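Local coordinates for protein putative enoyl-CoA hydratase (Streptomyces coelicolor A3, PDB 3G64) that probably acts on acyl-coenzyme A thioesters as a crotonase-family enzyme, perhaps hydrating enoyl-CoA, at residues Val21-Asp25 / Gly26-Val30; Arg168-Leu172 / Gly173-Arg177; Asp236-Leu239 / Ala240-Val243. One frame throughout, in Å; residues are numbered along the deposited sequence.

Interaction 1 of 3, residues Val21-Asp25 / Gly26-Val30; sequences VEITD and GVATV
Glu22 and Thr29 form one antiparallel hydrogen-bonded pair of this contact, and Thr24 and Val27 form the other. In the first, Thr29 N lies 2.6 Å from Glu22 O in an almost straight bond (174°), and Glu22 N returns a bond to Thr29 O at 3.0 Å. The second pair closes the turn less evenly: Thr24 N reaches Val27 O at 3.0 Å, while Val27 N meets Thr24 O at 3.1 Å from well above the carbonyl plane. Some of the same carbonyls also take CA-H...O contacts, such as Ile23 CA to Val27 O at 3.3 Å. A water lies between Glu22 OE1 (2.9 Å) and Thr29 O, close enough to bond to either. Apolar contact lies on the face that carries Val21, Ile23, Ala28 and Val30. Ile23 has CG1 anti to its carbonyl carbon (chi1 -55°), which lays that branch against Ala28 CB at 4.1 Å. On the face of Glu22, Thr24, Val27 and Thr29, Val27 packs on Ala213 and Ala217 of helix 205-217, and Arg214 of that helix donates to Thr24 O and Asp25 O. Asp25 and Gly26, both with positive phi, occupy the corners of a type I' turn from Thr24 to Val27. The arrangement is a tight beta hairpin with a two-residue type I' turn, and its strand 19-24 is outermost within the chain in the larger sheet of this crotonase-like fold.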
loop_
_atom_site.group_PDB
_atom_site.type_symbol
_atom_site.label_atom_id
_atom_site.label_comp_id
_atom_site.label_asym_id
_atom_site.label_seq_id
_atom_site.Cartn_x
_atom_site.Cartn_y
_atom_site.Cartn_z
ATOM N N VAL A 21 -4.362 30.336 15.827
ATOM C CA VAL A 21 -4.088 29.209 16.713
ATOM C C VAL A 21 -4.851 29.402 18.022
ATOM O O VAL A 21 -4.659 30.399 18.703
ATOM C CB VAL A 21 -2.600 29.092 17.060
ATOM C CG1 VAL A 21 -2.357 27.842 17.922
ATOM C CG2 VAL A 21 -1.779 29.027 15.812
ATOM N N GLU A 22 -5.703 28.440 18.350
ATOM C CA GLU A 22 -6.488 28.435 19.591
ATOM C C GLU A 22 -6.322 27.081 20.220
ATOM O O GLU A 22 -6.443 26.065 19.521
ATOM C CB GLU A 22 -7.985 28.596 19.284
ATOM C CG GLU A 22 -8.326 29.820 18.435
ATOM C CD GLU A 22 -9.771 29.818 17.915
ATOM O OE1 GLU A 22 -10.144 28.954 17.077
ATOM O OE2 GLU A 22 -10.531 30.714 18.340
ATOM N N ILE A 23 -6.064 27.061 21.530
ATOM C CA ILE A 23 -5.948 25.826 22.307
ATOM C C ILE A 23 -6.961 25.818 23.454
ATOM O O ILE A 23 -6.987 26.730 24.276
ATOM C CB ILE A 23 -4.532 25.638 22.891
ATOM C CG1 ILE A 23 -3.478 25.696 21.781
ATOM C CG2 ILE A 23 -4.402 24.294 23.603
ATOM C CD1 ILE A 23 -2.093 25.301 22.273
ATOM N N THR A 24 -7.799 24.787 23.490
ATOM C CA THR A 24 -8.762 24.615 24.565
ATOM C C THR A 24 -8.733 23.187 25.086
ATOM O O THR A 24 -9.058 22.247 24.351
ATOM C CB THR A 24 -10.202 24.907 24.094
ATOM O OG1 THR A 24 -10.297 26.273 23.696
ATOM C CG2 THR A 24 -11.195 24.633 25.215
ATOM N N ASP A 25 -8.352 23.034 26.351
ATOM C CA ASP A 25 -8.410 21.732 27.021
ATOM C C ASP A 25 -7.644 20.683 26.214
ATOM O O ASP A 25 -8.149 19.590 25.954
ATOM C CB ASP A 25 -9.868 21.298 27.195
ATOM C CG ASP A 25 -10.052 20.237 28.289
ATOM O OD1 ASP A 25 -9.069 19.895 28.991
ATOM O OD2 ASP A 25 -11.199 19.749 28.443
ATOM N N GLY A 26 -6.439 21.041 25.787
ATOM C CA GLY A 26 -5.564 20.101 25.099
ATOM C C GLY A 26 -5.840 19.873 23.618
ATOM O O GLY A 26 -5.180 19.037 22.997
ATOM N N VAL A 27 -6.815 20.587 23.051
ATOM C CA VAL A 27 -7.056 20.523 21.616
ATOM C C VAL A 27 -6.624 21.829 20.961
ATOM O O VAL A 27 -7.118 22.892 21.319
ATOM C CB VAL A 27 -8.533 20.281 21.288
ATOM C CG1 VAL A 27 -8.757 20.348 19.792
ATOM C CG2 VAL A 27 -8.966 18.940 21.803
ATOM N N ALA A 28 -5.668 21.759 20.031
ATOM C CA ALA A 28 -5.305 22.934 19.251
ATOM C C ALA A 28 -6.151 22.997 17.991
ATOM O O ALA A 28 -6.347 21.986 17.310
ATOM C CB ALA A 28 -3.834 22.874 18.888
ATOM N N THR A 29 -6.659 24.182 17.670
ATOM C CA THR A 29 -7.284 24.401 16.374
ATOM C C THR A 29 -6.468 25.413 15.592
ATOM O O THR A 29 -6.212 26.521 16.066
ATOM C CB THR A 29 -8.742 24.899 16.509
ATOM O OG1 THR A 29 -9.466 23.990 17.344
ATOM C CG2 THR A 29 -9.404 24.952 15.141
ATOM N N VAL A 30 -6.019 25.011 14.408
ATOM C CA VAL A 30 -5.233 25.886 13.552
ATOM C C VAL A 30 -6.121 26.188 12.360
ATOM O O VAL A 30 -6.450 25.300 11.561
ATOM C CB VAL A 30 -3.904 25.219 13.093
ATOM C CG1 VAL A 30 -3.092 26.162 12.176
ATOM C CG2 VAL A 30 -3.053 24.800 14.313
HETATM O O HOH W 1 -8.253 28.389 14.960
#

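Interaction 2 of 3, residues Arg168-Leu172 / Gly173-Arg177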
loop_
_atom_site.group_PDB
_atom_site.type_symbol
_atom_site.label_atom_id
_atom_site.label_comp_id
_atom_site.label_asym_id
_atom_site.label_seq_id
_atom_site.Cartn_x
_atom_site.Cartn_y
_atom_site.Cartn_z
ATOM N N ARG A 168 0.595 5.225 -0.660
ATOM C CA ARG A 168 0.448 4.464 0.583
ATOM C C ARG A 168 -0.963 4.596 1.172
ATOM O O ARG A 168 -1.360 3.803 2.037
ATOM C CB ARG A 168 1.508 4.883 1.616
ATOM C CG ARG A 168 2.891 4.322 1.224
ATOM C CD ARG A 168 4.007 5.050 1.920
ATOM N NE ARG A 168 5.302 4.398 1.660
ATOM C CZ ARG A 168 6.083 4.633 0.600
ATOM N NH1 ARG A 168 5.694 5.484 -0.347
ATOM N NH2 ARG A 168 7.266 4.002 0.487
ATOM N N VAL A 169 -1.719 5.575 0.680
ATOM C CA VAL A 169 -3.102 5.750 1.132
ATOM C C VAL A 169 -4.077 5.088 0.158
ATOM O O VAL A 169 -4.981 4.375 0.577
ATOM C CB VAL A 169 -3.447 7.256 1.338
ATOM C CG1 VAL A 169 -4.935 7.449 1.675
ATOM C CG2 VAL A 169 -2.574 7.836 2.457
ATOM N N VAL A 170 -3.889 5.301 -1.141
ATOM C CA VAL A 170 -4.890 4.884 -2.115
ATOM C C VAL A 170 -4.416 3.811 -3.094
ATOM O O VAL A 170 -5.182 3.395 -3.956
ATOM C CB VAL A 170 -5.450 6.099 -2.919
ATOM C CG1 VAL A 170 -6.052 7.144 -1.975
ATOM C CG2 VAL A 170 -4.349 6.747 -3.832
ATOM N N GLY A 171 -3.162 3.364 -2.974
ATOM C CA GLY A 171 -2.625 2.437 -3.960
ATOM C C GLY A 171 -1.932 3.157 -5.112
ATOM O O GLY A 171 -2.286 4.293 -5.457
ATOM N N LEU A 172 -0.963 2.486 -5.728
ATOM C CA LEU A 172 -0.158 3.073 -6.814
ATOM C C LEU A 172 -0.932 3.419 -8.100
ATOM O O LEU A 172 -0.624 4.403 -8.779
ATOM C CB LEU A 172 1.038 2.140 -7.164
ATOM C CG LEU A 172 1.921 2.613 -8.328
ATOM C CD1 LEU A 172 2.653 3.948 -8.005
ATOM C CD2 LEU A 172 2.940 1.477 -8.733
ATOM N N GLY A 173 -1.925 2.620 -8.470
ATOM C CA GLY A 173 -2.629 2.913 -9.715
ATOM C C GLY A 173 -3.418 4.218 -9.598
ATOM O O GLY A 173 -3.331 5.100 -10.489
ATOM N N HIS A 174 -4.177 4.368 -8.503
ATOM C CA HIS A 174 -4.915 5.625 -8.283
ATOM C C HIS A 174 -3.945 6.787 -8.048
ATOM O O HIS A 174 -4.183 7.901 -8.519
ATOM C CB HIS A 174 -5.838 5.517 -7.059
ATOM C CG HIS A 174 -6.995 4.559 -7.231
ATOM N ND1 HIS A 174 -7.784 4.541 -8.352
ATOM C CD2 HIS A 174 -7.519 3.644 -6.377
ATOM C CE1 HIS A 174 -8.740 3.624 -8.205
ATOM N NE2 HIS A 174 -8.610 3.083 -7.017
ATOM N N ALA A 175 -2.838 6.552 -7.338
ATOM C CA ALA A 175 -1.927 7.673 -7.069
ATOM C C ALA A 175 -1.394 8.230 -8.365
ATOM O O ALA A 175 -1.290 9.441 -8.548
ATOM C CB ALA A 175 -0.742 7.241 -6.184
ATOM N N THR A 176 -1.006 7.340 -9.266
ATOM C CA THR A 176 -0.439 7.794 -10.530
ATOM C C THR A 176 -1.453 8.651 -11.301
ATOM O O THR A 176 -1.115 9.672 -11.861
ATOM C CB THR A 176 -0.033 6.591 -11.384
ATOM O OG1 THR A 176 1.007 5.883 -10.696
ATOM C CG2 THR A 176 0.479 7.041 -12.773
ATOM N N ARG A 177 -2.703 8.212 -11.332
ATOM C CA ARG A 177 -3.728 8.943 -12.078
ATOM C C ARG A 177 -3.927 10.315 -11.436
ATOM O O ARG A 177 -3.964 11.330 -12.114
ATOM C CB ARG A 177 -5.043 8.124 -12.050
ATOM C CG ARG A 177 -6.267 8.761 -12.668
ATOM C CD ARG A 177 -7.403 7.718 -12.729
ATOM N NE ARG A 177 -7.766 7.137 -11.422
ATOM C CZ ARG A 177 -8.615 7.721 -10.575
ATOM N NH1 ARG A 177 -9.167 8.884 -10.904
ATOM N NH2 ARG A 177 -8.935 7.151 -9.409
#
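Val170 and His174 cross at a slant, the valine pushing CG2 against His174 CB at 3.8 Å. With CG1 anti to the carbonyl carbon (chi1 -57°), CG2 is left between the backbone N and the carbonyl carbon, and from there it also lies 3.8 Å from Ala175 N. The imidazole turns its edge to the backbone of the same valine: Val170 O lies near the ring plane, 3.4 Å from His174 CD2. Ile193 of helix 187-193 packs on both side chains. Two residues further on, Thr176 approaches Leu172 with its hydroxyl, OG1 coming within 3.7 Å of Leu172 CD1. The same OG1 donates to Leu172 O at 2.9 Å, while Thr176 N reaches that oxygen at 3.0 Å from the opposite face of the carbonyl plane. Without the hydroxyl, as with an alanine here, Leu172 O would probably be held by Thr176 N alone and the packing beside Leu172 CD1 is likely to slacken. Gly171, with positive phi, ends helix 162-170 and is the N-cap of helix 172-181; its carbonyl accepts from Ala175 N at 3.0 Å. Leu235 and Leu231 of the second subunit cover Leu172 and Thr176, respectively. The chemistry therefore divides in two: apolar contact of Val170 with His174 and Ala175 lines the bend, while the buried threonine hydroxyl spends its proton on a backbone carbonyl within its own helix, so that a polar group is accommodated at a subunit interface.

Interaction 3 of 3, residues Asp236-Leu239 / Ala240-Val243; sequences DMPL and AAAV
Met237, present as selenomethionine, reaches forward to the first turn of the following helix and touches Ala241. From CB, which starts toward the helix, the chain runs to CG, placed anti to the carbonyl carbon (chi1 -62°). Neither CB nor CG comes within 4.2 Å of the segment 240-243, and the selenium carries the chain onward in an extended step. A bend at chi3 (60°) then swings the terminal methyl inward, and CE makes the contact: it lies 3.6 Å from Ala241 CB and 3.2 Å from Ala241 O, so an apolar methyl rests against both the side chain and the carbonyl of one residue. Pro238 meets the same alanine with its ring, CG standing 3.7 Å from Ala241 CB. Thus Ala241 CB is touched by two consecutive residues of the loop. Pro238 is also the N-cap, and its carbonyl takes the bond from Ala242 N at 2.9 Å. Leu239 O accepts from Val243 N at 3.2 Å one residue later, and Leu239 CD1 comes within 4.4 Å of Val243 CG1. The contact forms the corner where the loop after helix 221-234 enters helix 239-253. There Asp236 of the third subunit accepts a hydrogen bond from Leu239 N, and Tyr164 of that subunit packs on Leu239 and Ala242, so the start of helix 239-253 is built into the trimer.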
loop_
_atom_site.group_PDB
_atom_site.type_symbol
_atom_site.label_atom_id
_atom_site.label_comp_id
_atom_site.label_asym_id
_atom_site.label_seq_id
_atom_site.Cartn_x
_atom_site.Cartn_y
_atom_site.Cartn_z
ATOM N N ASP A 236 8.381 2.446 6.833
ATOM C CA ASP A 236 9.745 2.566 6.281
ATOM C C ASP A 236 10.645 1.473 6.823
ATOM O O ASP A 236 11.875 1.544 6.697
ATOM C CB ASP A 236 10.357 3.928 6.642
ATOM C CG ASP A 236 9.625 5.087 5.996
ATOM O OD1 ASP A 236 8.907 4.839 4.995
ATOM O OD2 ASP A 236 9.762 6.235 6.490
HETATM N N MSE A 237 10.045 0.453 7.430
HETATM C CA MSE A 237 10.839 -0.632 8.048
HETATM C C MSE A 237 10.416 -1.998 7.549
HETATM O O MSE A 237 9.293 -2.153 7.101
HETATM C CB MSE A 237 10.631 -0.641 9.566
HETATM C CG MSE A 237 11.104 0.639 10.220
HETATM SE SE MSE A 237 10.321 0.862 12.030
HETATM C CE MSE A 237 11.040 -0.768 12.893
ATOM N N PRO A 238 11.316 -2.999 7.661
ATOM C CA PRO A 238 10.976 -4.387 7.355
ATOM C C PRO A 238 10.195 -5.069 8.504
ATOM O O PRO A 238 10.236 -4.636 9.661
ATOM C CB PRO A 238 12.349 -5.049 7.197
ATOM C CG PRO A 238 13.219 -4.284 8.144
ATOM C CD PRO A 238 12.756 -2.842 7.937
ATOM N N LEU A 239 9.498 -6.151 8.170
ATOM C CA LEU A 239 8.712 -6.890 9.164
ATOM C C LEU A 239 9.492 -7.198 10.458
ATOM O O LEU A 239 8.995 -6.883 11.550
ATOM C CB LEU A 239 8.159 -8.178 8.553
ATOM C CG LEU A 239 7.355 -9.103 9.481
ATOM C CD1 LEU A 239 6.173 -8.351 10.059
ATOM C CD2 LEU A 239 6.896 -10.333 8.704
ATOM N N ALA A 240 10.701 -7.792 10.364
ATOM C CA ALA A 240 11.421 -8.187 11.598
ATOM C C ALA A 240 11.745 -7.006 12.504
ATOM O O ALA A 240 11.712 -7.116 13.722
ATOM C CB ALA A 240 12.706 -8.975 11.282
ATOM N N ALA A 241 12.086 -5.873 11.905
ATOM C CA ALA A 241 12.358 -4.671 12.692
ATOM C C ALA A 241 11.052 -4.110 13.292
ATOM O O ALA A 241 11.044 -3.602 14.417
ATOM C CB ALA A 241 13.039 -3.604 11.810
ATOM N N ALA A 242 9.950 -4.167 12.542
ATOM C CA ALA A 242 8.692 -3.618 13.073
ATOM C C ALA A 242 8.255 -4.331 14.370
ATOM O O ALA A 242 7.779 -3.703 15.335
ATOM C CB ALA A 242 7.578 -3.692 12.015
ATOM N N VAL A 243 8.433 -5.644 14.423
ATOM C CA VAL A 243 7.994 -6.331 15.628
ATOM C C VAL A 243 8.914 -6.051 16.848
ATOM O O VAL A 243 8.461 -6.116 17.995
ATOM C CB VAL A 243 7.695 -7.852 15.375
ATOM C CG1 VAL A 243 6.469 -8.007 14.458
ATOM C CG2 VAL A 243 8.898 -8.563 14.804
#

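Interaction 1 belongs to the sheet and interactions 2 and 3 to helix starts across the centre of the chain, the latter two centred 33 and 34 Å from the centre of the hairpin contact. The touching residues of interaction 2 are all buried, whereas 1 and 3 each mix buried with exposed residues. The hairpin gains its order from paired backbone bonds between strands and touches no other subunit; both helix starts rely on i-to-i+4 bonds, with a threonine hydroxyl added in 168-177 and a selenomethionine methyl in 236-243. Interactions 2 and 3 use different helices, yet their nearest atoms are about 5 Å apart and both touch the third subunit, placing them in the trimer interface.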